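Local coordinates for protein acyl-coenzyme A oxidase 1 (PDB 5Y9D) that catalyses the FAD-dependent oxidation of acyl-CoAs to trans-2-enoyl-CoAs with molecular oxygen, releasing hydrogen peroxide in the peroxisomal beta-oxidation of fatty acids, at residues L128-H131 against N132-I136; V157-K160 against Q161-C165; K489-G492 against A493-Y497; E514-S518 against P519-V523; I622-I625 against N626-D630. All blocks are in the same frame, centred on the assembly; numbering follows the deposited sequence.

Interaction 1: L128-H131 against N132-I136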
# COMPACT_ATOMS: atom_id res chain seq x y z
N LEU A 128 1.11 0.78 -24.52
CA LEU A 128 2.05 0.66 -25.60
C LEU A 128 2.79 -0.66 -25.48
O LEU A 128 3.08 -1.35 -26.45
CB LEU A 128 3.03 1.82 -25.51
CG LEU A 128 4.06 1.91 -26.61
CD1 LEU A 128 3.39 1.89 -27.96
CD2 LEU A 128 4.84 3.20 -26.41
N SER A 129 3.10 -0.99 -24.26
CA SER A 129 4.01 -2.06 -23.96
C SER A 129 3.45 -3.43 -24.38
O SER A 129 4.18 -4.23 -24.94
CB SER A 129 4.33 -1.98 -22.47
OG SER A 129 5.18 -3.00 -22.08
N ILE A 130 2.16 -3.69 -24.17
CA ILE A 130 1.59 -4.98 -24.55
C ILE A 130 1.78 -5.36 -26.03
O ILE A 130 1.74 -6.54 -26.39
CB ILE A 130 0.08 -5.10 -24.17
CG1 ILE A 130 -0.74 -3.98 -24.84
CG2 ILE A 130 -0.11 -5.09 -22.64
CD1 ILE A 130 -1.30 -4.39 -26.19
N HIS A 131 1.98 -4.39 -26.89
CA HIS A 131 2.19 -4.68 -28.30
C HIS A 131 3.65 -4.77 -28.60
O HIS A 131 4.17 -5.77 -29.10
CB HIS A 131 1.61 -3.59 -29.17
CG HIS A 131 2.17 -3.58 -30.54
ND1 HIS A 131 1.70 -4.41 -31.53
CD2 HIS A 131 3.17 -2.86 -31.09
CE1 HIS A 131 2.38 -4.20 -32.63
NE2 HIS A 131 3.28 -3.26 -32.39
N ASN A 132 4.32 -3.68 -28.26
CA ASN A 132 5.69 -3.46 -28.67
C ASN A 132 6.67 -4.24 -27.80
O ASN A 132 7.68 -4.66 -28.30
CB ASN A 132 5.93 -1.96 -28.68
CG ASN A 132 7.30 -1.59 -28.26
OD1 ASN A 132 7.53 -1.22 -27.12
ND2 ASN A 132 8.23 -1.67 -29.18
N ASN A 133 6.34 -4.50 -26.54
CA ASN A 133 7.15 -5.40 -25.66
C ASN A 133 6.63 -6.85 -25.71
O ASN A 133 7.31 -7.73 -26.20
CB ASN A 133 7.20 -4.86 -24.19
CG ASN A 133 7.80 -5.85 -23.16
OD1 ASN A 133 8.91 -6.36 -23.35
ND2 ASN A 133 7.09 -6.08 -22.05
N LEU A 134 5.41 -7.10 -25.25
CA LEU A 134 4.91 -8.46 -25.11
C LEU A 134 4.57 -9.14 -26.42
O LEU A 134 5.01 -10.25 -26.66
CB LEU A 134 3.70 -8.48 -24.20
CG LEU A 134 4.04 -8.09 -22.76
CD1 LEU A 134 2.80 -8.08 -21.89
CD2 LEU A 134 5.07 -9.05 -22.20
N PHE A 135 3.82 -8.48 -27.29
CA PHE A 135 3.36 -9.11 -28.49
C PHE A 135 4.50 -9.27 -29.49
O PHE A 135 4.70 -10.36 -30.04
CB PHE A 135 2.19 -8.35 -29.13
CG PHE A 135 1.89 -8.81 -30.49
CD1 PHE A 135 1.08 -9.90 -30.69
CD2 PHE A 135 2.51 -8.23 -31.58
CE1 PHE A 135 0.84 -10.37 -31.96
CE2 PHE A 135 2.28 -8.71 -32.86
CZ PHE A 135 1.43 -9.78 -33.05
N ILE A 136 5.23 -8.19 -29.72
CA ILE A 136 6.32 -8.19 -30.69
C ILE A 136 7.45 -9.07 -30.23
O ILE A 136 8.03 -9.81 -31.04
CB ILE A 136 6.82 -6.76 -30.95
CG1 ILE A 136 5.82 -6.06 -31.86
CG2 ILE A 136 8.24 -6.72 -31.53
CD1 ILE A 136 5.71 -6.66 -33.23

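Interaction 2: V157-K160 against Q161-C165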
# COMPACT_ATOMS: atom_id res chain seq x y z
N VAL A 157 5.29 -4.48 -36.54
CA VAL A 157 6.26 -3.53 -35.96
C VAL A 157 5.82 -2.06 -36.15
O VAL A 157 5.72 -1.31 -35.17
CB VAL A 157 7.70 -3.73 -36.51
CG1 VAL A 157 8.66 -2.74 -35.89
CG2 VAL A 157 8.20 -5.13 -36.21
N ALA A 158 5.49 -1.65 -37.38
CA ALA A 158 5.05 -0.25 -37.62
C ALA A 158 3.71 0.21 -36.94
O ALA A 158 3.41 1.41 -36.89
CB ALA A 158 4.98 -0.00 -39.12
N VAL A 159 2.91 -0.73 -36.44
CA VAL A 159 1.57 -0.49 -35.92
C VAL A 159 0.67 0.20 -36.96
O VAL A 159 0.03 1.20 -36.72
CB VAL A 159 1.63 0.25 -34.57
CG1 VAL A 159 0.37 0.00 -33.81
CG2 VAL A 159 2.74 -0.30 -33.71
N LYS A 160 0.69 -0.36 -38.16
CA LYS A 160 -0.15 0.10 -39.22
C LYS A 160 -1.16 -0.96 -39.56
O LYS A 160 -0.82 -2.02 -40.04
CB LYS A 160 0.70 0.42 -40.43
CG LYS A 160 1.81 1.41 -40.15
CD LYS A 160 1.93 2.44 -41.26
CE LYS A 160 3.00 3.46 -40.96
NZ LYS A 160 2.68 4.83 -41.47
N GLN A 161 -2.41 -0.66 -39.30
CA GLN A 161 -3.51 -1.56 -39.56
C GLN A 161 -3.37 -2.78 -38.68
O GLN A 161 -3.93 -3.81 -38.96
CB GLN A 161 -3.50 -1.97 -41.02
CG GLN A 161 -3.58 -0.80 -41.97
CD GLN A 161 -4.34 -1.10 -43.23
OE1 GLN A 161 -5.12 -2.03 -43.28
NE2 GLN A 161 -4.13 -0.30 -44.24
N PHE A 162 -2.57 -2.66 -37.63
CA PHE A 162 -2.24 -3.78 -36.81
C PHE A 162 -1.96 -3.34 -35.38
O PHE A 162 -1.10 -2.52 -35.17
CB PHE A 162 -1.00 -4.42 -37.40
CG PHE A 162 -0.75 -5.80 -36.94
CD1 PHE A 162 -0.34 -6.04 -35.65
CD2 PHE A 162 -0.92 -6.86 -37.79
CE1 PHE A 162 -0.10 -7.32 -35.23
CE2 PHE A 162 -0.68 -8.14 -37.37
CZ PHE A 162 -0.27 -8.37 -36.09
N TYR A 163 -2.66 -3.90 -34.41
CA TYR A 163 -2.29 -3.73 -33.02
C TYR A 163 -2.30 -5.05 -32.28
O TYR A 163 -3.27 -5.75 -32.31
CB TYR A 163 -3.17 -2.69 -32.32
CG TYR A 163 -2.43 -2.01 -31.21
CD1 TYR A 163 -1.66 -0.91 -31.45
CD2 TYR A 163 -2.49 -2.50 -29.93
CE1 TYR A 163 -0.97 -0.30 -30.44
CE2 TYR A 163 -1.79 -1.90 -28.91
CZ TYR A 163 -1.04 -0.80 -29.18
OH TYR A 163 -0.34 -0.20 -28.19
N GLY A 164 -1.24 -5.36 -31.58
CA GLY A 164 -1.07 -6.67 -31.03
C GLY A 164 -1.38 -6.67 -29.55
O GLY A 164 -1.42 -5.62 -28.92
N CYS A 165 -1.62 -7.86 -29.01
CA CYS A 165 -1.72 -8.03 -27.55
C CYS A 165 -1.26 -9.45 -27.17
O CYS A 165 -0.88 -10.24 -28.04
CB CYS A 165 -3.15 -7.79 -27.08
SG CYS A 165 -4.30 -9.10 -27.58

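Interaction 3: K489-G492 against A493-Y497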
# COMPACT_ATOMS: atom_id res chain seq x y z
N LYS A 489 30.49 -28.35 -10.15
CA LYS A 489 30.26 -27.90 -11.51
C LYS A 489 30.21 -26.38 -11.58
O LYS A 489 30.27 -25.70 -10.54
CB LYS A 489 29.02 -28.58 -12.09
CG LYS A 489 29.30 -30.04 -12.44
CD LYS A 489 28.04 -30.90 -12.56
CE LYS A 489 28.36 -32.37 -12.87
NZ LYS A 489 27.38 -33.34 -12.30
N HIS A 490 30.17 -25.84 -12.80
CA HIS A 490 30.26 -24.40 -13.02
C HIS A 490 28.98 -23.66 -12.62
O HIS A 490 27.89 -24.19 -12.76
CB HIS A 490 30.59 -24.12 -14.49
CG HIS A 490 30.43 -22.69 -14.89
ND1 HIS A 490 29.48 -22.28 -15.81
CD2 HIS A 490 31.08 -21.58 -14.50
CE1 HIS A 490 29.57 -20.97 -15.97
NE2 HIS A 490 30.53 -20.52 -15.18
N VAL A 491 29.13 -22.45 -12.09
CA VAL A 491 27.99 -21.62 -11.73
C VAL A 491 28.28 -20.14 -11.96
O VAL A 491 29.44 -19.71 -11.90
CB VAL A 491 27.61 -21.80 -10.25
CG1 VAL A 491 26.49 -20.86 -9.88
CG2 VAL A 491 27.18 -23.23 -10.00
N GLY A 492 27.23 -19.38 -12.22
CA GLY A 492 27.34 -17.90 -12.37
C GLY A 492 28.14 -17.19 -11.29
O GLY A 492 28.12 -17.59 -10.13
N ALA A 493 28.86 -16.13 -11.67
CA ALA A 493 29.63 -15.31 -10.70
C ALA A 493 28.79 -14.85 -9.50
O ALA A 493 29.30 -14.74 -8.37
CB ALA A 493 30.22 -14.10 -11.40
N SER A 494 27.51 -14.60 -9.78
CA SER A 494 26.50 -14.13 -8.84
C SER A 494 26.33 -15.06 -7.66
O SER A 494 26.02 -14.63 -6.55
CB SER A 494 25.14 -13.97 -9.56
OG SER A 494 25.24 -14.14 -10.99
N ILE A 495 26.43 -16.36 -7.92
CA ILE A 495 26.17 -17.36 -6.90
C ILE A 495 27.39 -18.12 -6.39
O ILE A 495 27.26 -19.00 -5.57
CB ILE A 495 25.11 -18.39 -7.34
CG1 ILE A 495 24.15 -17.78 -8.35
CG2 ILE A 495 24.33 -18.87 -6.13
CD1 ILE A 495 22.91 -18.61 -8.60
N GLN A 496 28.57 -17.75 -6.85
CA GLN A 496 29.79 -18.48 -6.51
C GLN A 496 30.08 -18.51 -5.01
O GLN A 496 30.57 -19.49 -4.49
CB GLN A 496 30.98 -17.92 -7.27
CG GLN A 496 30.92 -18.18 -8.76
CD GLN A 496 32.29 -18.16 -9.39
OE1 GLN A 496 32.79 -17.12 -9.80
NE2 GLN A 496 32.92 -19.32 -9.46
N TYR A 497 29.77 -17.42 -4.33
CA TYR A 497 30.11 -17.23 -2.94
C TYR A 497 29.47 -18.29 -2.07
O TYR A 497 29.91 -18.54 -0.96
CB TYR A 497 29.65 -15.86 -2.46
CG TYR A 497 28.16 -15.75 -2.32
CD1 TYR A 497 27.37 -15.47 -3.41
CD2 TYR A 497 27.55 -15.94 -1.10
CE1 TYR A 497 26.00 -15.37 -3.29
CE2 TYR A 497 26.18 -15.84 -0.97
CZ TYR A 497 25.42 -15.55 -2.07
OH TYR A 497 24.07 -15.46 -1.95

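Interaction 4: E514-S518 against P519-V523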
# COMPACT_ATOMS: atom_id res chain seq x y z
N GLU A 514 34.82 -0.48 13.54
CA GLU A 514 35.62 -0.41 12.30
C GLU A 514 35.18 -1.47 11.30
O GLU A 514 35.10 -1.20 10.10
CB GLU A 514 37.12 -0.62 12.58
CG GLU A 514 37.82 0.50 13.34
CD GLU A 514 37.63 0.42 14.86
OE1 GLU A 514 37.36 1.48 15.48
OE2 GLU A 514 37.75 -0.70 15.42
N GLN A 515 34.93 -2.67 11.79
CA GLN A 515 34.43 -3.75 10.93
C GLN A 515 33.00 -3.46 10.46
O GLN A 515 32.67 -3.61 9.30
CB GLN A 515 34.49 -5.09 11.67
CG GLN A 515 35.91 -5.57 11.91
CD GLN A 515 35.95 -6.80 12.78
OE1 GLN A 515 35.17 -7.74 12.59
NE2 GLN A 515 36.85 -6.79 13.77
N LEU A 516 32.18 -3.00 11.39
CA LEU A 516 30.81 -2.67 11.07
C LEU A 516 30.63 -1.51 10.06
O LEU A 516 29.56 -1.37 9.48
CB LEU A 516 30.03 -2.39 12.37
CG LEU A 516 29.59 -3.61 13.19
CD1 LEU A 516 28.87 -3.15 14.45
CD2 LEU A 516 28.72 -4.57 12.38
N LEU A 517 31.67 -0.69 9.85
CA LEU A 517 31.67 0.30 8.76
C LEU A 517 32.50 -0.14 7.56
O LEU A 517 32.85 0.69 6.71
CB LEU A 517 32.22 1.65 9.25
CG LEU A 517 31.31 2.50 10.13
CD1 LEU A 517 32.07 3.75 10.54
CD2 LEU A 517 30.03 2.85 9.39
N SER A 518 32.81 -1.43 7.48
CA SER A 518 33.64 -1.93 6.39
C SER A 518 32.76 -2.57 5.32
O SER A 518 31.99 -3.47 5.61
CB SER A 518 34.66 -2.97 6.88
OG SER A 518 35.64 -3.17 5.87
N PRO A 519 32.89 -2.11 4.07
CA PRO A 519 32.28 -2.78 2.94
C PRO A 519 32.56 -4.29 2.87
O PRO A 519 31.62 -5.09 2.75
CB PRO A 519 32.89 -2.06 1.74
CG PRO A 519 33.11 -0.67 2.24
CD PRO A 519 33.46 -0.80 3.70
N GLU A 520 33.82 -4.68 2.97
CA GLU A 520 34.19 -6.11 2.93
C GLU A 520 33.46 -6.88 4.02
O GLU A 520 33.00 -7.98 3.80
CB GLU A 520 35.71 -6.35 3.09
CG GLU A 520 36.14 -7.81 2.85
CD GLU A 520 37.25 -8.32 3.78
OE1 GLU A 520 38.29 -7.63 3.93
OE2 GLU A 520 37.11 -9.44 4.36
N PHE A 521 33.37 -6.31 5.21
CA PHE A 521 32.78 -7.05 6.29
C PHE A 521 31.27 -7.20 6.10
O PHE A 521 30.71 -8.27 6.37
CB PHE A 521 33.08 -6.40 7.64
CG PHE A 521 32.37 -7.07 8.77
CD1 PHE A 521 32.92 -8.17 9.40
CD2 PHE A 521 31.09 -6.65 9.14
CE1 PHE A 521 32.23 -8.81 10.41
CE2 PHE A 521 30.40 -7.30 10.14
CZ PHE A 521 30.97 -8.38 10.78
N LEU A 522 30.62 -6.13 5.65
CA LEU A 522 29.17 -6.13 5.50
C LEU A 522 28.82 -7.12 4.42
O LEU A 522 27.98 -8.00 4.62
CB LEU A 522 28.64 -4.72 5.17
CG LEU A 522 28.90 -3.74 6.32
CD1 LEU A 522 28.68 -2.29 5.92
CD2 LEU A 522 28.09 -4.12 7.53
N VAL A 523 29.52 -7.01 3.31
CA VAL A 523 29.32 -7.94 2.19
C VAL A 523 29.41 -9.38 2.69
O VAL A 523 28.45 -10.15 2.59
CB VAL A 523 30.33 -7.70 1.06
CG1 VAL A 523 30.30 -8.83 0.04
CG2 VAL A 523 30.05 -6.38 0.36

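Interaction 5: I622-I625 against N626-D630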
# COMPACT_ATOMS: atom_id res chain seq x y z
N ILE A 622 23.91 -4.97 18.22
CA ILE A 622 22.65 -4.36 17.76
C ILE A 622 22.53 -2.92 18.24
O ILE A 622 22.17 -2.03 17.48
CB ILE A 622 21.42 -5.15 18.27
CG1 ILE A 622 21.49 -6.63 17.87
CG2 ILE A 622 20.14 -4.52 17.76
CD1 ILE A 622 21.97 -6.90 16.45
N ASP A 623 22.82 -2.71 19.52
CA ASP A 623 22.91 -1.36 20.05
C ASP A 623 23.84 -0.54 19.14
O ASP A 623 23.48 0.54 18.68
CB ASP A 623 23.46 -1.38 21.47
CG ASP A 623 22.62 -2.22 22.41
OD1 ASP A 623 21.61 -1.69 22.94
OD2 ASP A 623 22.95 -3.42 22.57
N LEU A 624 25.02 -1.06 18.87
CA LEU A 624 25.97 -0.33 18.07
C LEU A 624 25.48 -0.08 16.63
O LEU A 624 25.77 0.96 16.07
CB LEU A 624 27.32 -1.06 18.03
CG LEU A 624 28.55 -0.19 18.30
CD1 LEU A 624 29.82 -0.99 17.95
CD2 LEU A 624 28.52 1.14 17.55
N ILE A 625 24.73 -1.03 16.04
CA ILE A 625 24.22 -0.88 14.66
C ILE A 625 23.26 0.29 14.60
O ILE A 625 23.37 1.11 13.72
CB ILE A 625 23.44 -2.12 14.13
CG1 ILE A 625 24.26 -3.41 14.21
CG2 ILE A 625 23.02 -1.90 12.68
CD1 ILE A 625 25.70 -3.24 13.83
N ASN A 626 22.34 0.34 15.56
CA ASN A 626 21.38 1.43 15.68
C ASN A 626 22.02 2.82 15.69
O ASN A 626 21.53 3.71 15.01
CB ASN A 626 20.52 1.25 16.93
CG ASN A 626 19.69 -0.01 16.89
OD1 ASN A 626 19.67 -0.78 17.86
ND2 ASN A 626 18.99 -0.25 15.76
N SER A 627 23.09 3.00 16.47
CA SER A 627 23.82 4.26 16.54
C SER A 627 24.46 4.64 15.22
O SER A 627 24.42 5.82 14.81
CB SER A 627 24.94 4.19 17.60
OG SER A 627 24.44 4.44 18.90
N LEU A 628 25.11 3.66 14.58
CA LEU A 628 25.73 3.88 13.28
C LEU A 628 24.71 4.33 12.20
O LEU A 628 24.99 5.23 11.43
CB LEU A 628 26.49 2.62 12.82
CG LEU A 628 27.74 2.21 13.62
CD1 LEU A 628 28.48 1.09 12.90
CD2 LEU A 628 28.69 3.38 13.85
N VAL A 629 23.54 3.70 12.16
CA VAL A 629 22.47 4.12 11.27
C VAL A 629 22.13 5.60 11.51
O VAL A 629 22.11 6.39 10.56
CB VAL A 629 21.22 3.21 11.46
CG1 VAL A 629 19.95 3.88 10.96
CG2 VAL A 629 21.46 1.87 10.77
N ASP A 630 21.90 5.95 12.77
CA ASP A 630 21.73 7.34 13.20
C ASP A 630 22.83 8.29 12.69
O ASP A 630 22.52 9.40 12.23
CB ASP A 630 21.68 7.41 14.72
CG ASP A 630 20.44 6.72 15.31
OD1 ASP A 630 19.92 5.76 14.71
OD2 ASP A 630 20.00 7.15 16.40

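Interaction 1: L128-H131 against N132-I136
The imidazole of H131 has I136 over one face: CG1 stands 4.1 Å from the ring centroid, 22° off the normal and displaced toward the rim, a CH-pi contact. The ring of F135 lies nearly parallel to the imidazole, planes 13° apart, but is slid so far aside, with centroids 5.7 Å apart, that the two scarcely overlap. The imidazole also meets the ring of Y163. The carbonyl O of H131 reaches the edge of the F135 ring in its plane. With CG anti to its backbone N (chi1 160°), H131 swings its imidazole along the helix toward F135 and I136.

All this sits on helix 122-142, where the backbone widens into a pi-type turn. The oxygen of S129 takes two donors, N133 N at 2.7 Å and L134 N at 3.1 Å, so the i+4 pattern hands over here to i+5. F135 N then bonds I130 O at 3.0 Å, and I136 N bonds H131 O at 2.7 Å. On another side of the helix I130 CG2 touches L134 CD1, at 4.2 Å; I130 also touches the FAD, and L134 lies beside E464, the probable proton acceptor.

The polar end of H131 points away from its own helix, ND1 accepting a hydrogen bond from G164 N. A leucine here would probably leave the G164 amide without its acceptor and take the flat surface from under I136. Since ND1 receives a backbone N-H, the geometry is consistent with a neutral imidazole carrying its proton on NE2, so that one ring offers an acceptor nitrogen to a loop and a face to its own helix.

Interaction 2: V157-K160 against Q161-C165
V159 and Y163 meet in the connection that leads from the helical N-terminal part of the acyl-CoA oxidase fold, out of helix 145-153, into the first strand of the middle beta domain. The chain has to turn sharply here, and both V159 and Q161 adopt left-handed backbone angles, phi/psi of 56°/48° for V159.

The turn brings the V159 side chain against residues three and four further on. Its CG1 is placed anti to the backbone N (chi1 -157°), which aims this methyl forward along the chain at two targets. One is F162 O, 3.2 Å from V159 CG1. The other is the Y163 ring, met obliquely, with CD1 only 3.2 Å from V159 CG1 and CE1 at 3.6 Å: tight packing for a methyl on an aromatic. F162 O also receives a CA-H...O contact from V159 CA at 3.4 Å. Conventional hydrogen bonds play no part between the two halves; K160 O and F162 N come to 3.0 Å, but at an angle too poor for a bond.

The outer side of the turn faces the second subunit, where R697 of that chain bonds V159 O and its F694 packs on V159. F162 stacks on H216 and touches W151 of helix 145-153, while Y163 packs on I130 of helix 122-142 and bonds R127 O of the same helix through its OH. Beyond the turn Y163 joins T215 and H216 by backbone bonds and C165 joins V218, so the chain is already running beside strand 216-225 as it becomes strand 166-167.

Interaction 3: K489-G492 against A493-Y497
V491 and I495 cross at about a right angle, with V491 CG1 coming to 3.8 Å from I495 CB. V491 immediately precedes a beta turn, G492 to I495, and I495 ends it; the turn lies in the loop between helices 467-486 and 513-516. Its two central residues, A493 and S494, both hold helical backbone angles, and I495 N closes it with a hydrogen bond to G492 O of 3.0 Å. That donor sits well above the carbonyl plane, 54° out of it.

V491 places CG1 anti to its backbone N (chi1 176°), which directs the methyl at the branch point of the isoleucine. Q496 lays its aliphatic part against the incoming backbone: CG is 3.2 Å from G492 O and 3.8 Å from V491 O, with the chain extended beyond.

The apolar pair backs onto helix 467-486, V491 on Q484 and I485, I495 on S481. This is a surface turn remote from the flavin. Y497 leads inward, its OH bonded to H568 and S530, and at the edge of its ring, in the ring plane, S494 O lies 3.3 Å from CE1.

Interaction 4: E514-S518 against P519-V523
S518 O is gripped by L522 N at 3.0 Å, with an N-H...O angle of 159° and the donor nearly in line with the carbonyl. This is the first i+4 bond of helix 519-544, and S518 occupies its N-cap position. The arrangement is a tight helix-to-helix corner: L517 leaves helical backbone angles after helix 513-516, and P519 opens the next helix. The outgoing end of the first helix is closed by S518 N, bonded to Q515 O at 2.8 Å.

L522 also wraps its side chain round the gripped oxygen, CG coming to 3.2 Å from S518 O. Its further branches lean toward L516 O, with CD2 at 3.7 Å.

F521 turns back over the corner, its CG anti to the backbone N (chi1 174°), which lays the ring against the first helix. Q515 CB stands over one face, 4.1 Å above the plane and offset to the rim. Beyond it the glutamine amide is inclined at 66° to the ring, with OE1 3.8 Å from F521 CE1.

The corner is backed by other helices: L522 packs on Y578 of helix 558-581 and on A600 and L601 of helix 589-606. L516 and F521 lie side by side, pointing the same way, and L516 CD2 comes obliquely to the ring, 3.9 Å from F521 CE2, while the glutamine oxygen is at CE1.

Interaction 5: I622-I625 against N626-D630
N626 folds back onto the preceding turn of helix 619-637, facing I622 and D623. Its CB rests 3.5 Å from D623 O. CG, anti to the carbonyl carbon (chi1 -62°), comes to 3.3 Å from I622 O. At the tip OD1 passes 3.8 Å from the I622 methyl CG2. It also approaches I622 O to 2.8 Å, but both are acceptors, so this is no bond, and so close a pair is doubtful in detail. ND2 has a better mate, E605 OE2, to which it donates a hydrogen bond across to helix 589-606. An alanine here would probably leave the E605 carboxylate without that donor and open a gap beside I622.

Beneath the side chain the backbone is regular alpha helix. N626 N bonds I622 O at 3.1 Å and almost straight, 176° at the hydrogen; the next bond, S627 N to D623 O, is weak. V629 N returns to I625 O at 3.0 Å. One turn along, L624 and L628 meet through CD2 and CG, 4.1 Å apart.

Several faces of the helix are covered. I625, L628 and V629 pack on L601 of helix 589-606, and I625 and L628 also cover L516 of helix 513-516. I622 leans on T608 and L612 of helix 608-613. Another face belongs to the dimer: D623 makes salt bridges to R613 and K540 of the second subunit, whose Q560 packs on N626, while D630 pairs with R359 of its own chain, on the long helix 355-391.

The five contacts form two clusters and one outlier. Interactions 1 and 2, centres 9 Å apart, touch directly: I130 CD1 lies 3.0 Å from G164 O, and V159 CG2 comes to 3.3 Å from H131 NE2. Of the five, interaction 1 is the one beside the active site, near the FAD and E464; interaction 2 is further off, the Y163 side chain about 10 Å from the FAD. Across the chain's centre, interactions 4 and 5 meet through L516 CD1 and I625 CD1, 3.2 Å apart. Interaction 3 approaches interaction 4 to about 7 Å between nearest atoms without touching. Interactions 2 and 5, 56 Å apart centre to centre, both border the second subunit.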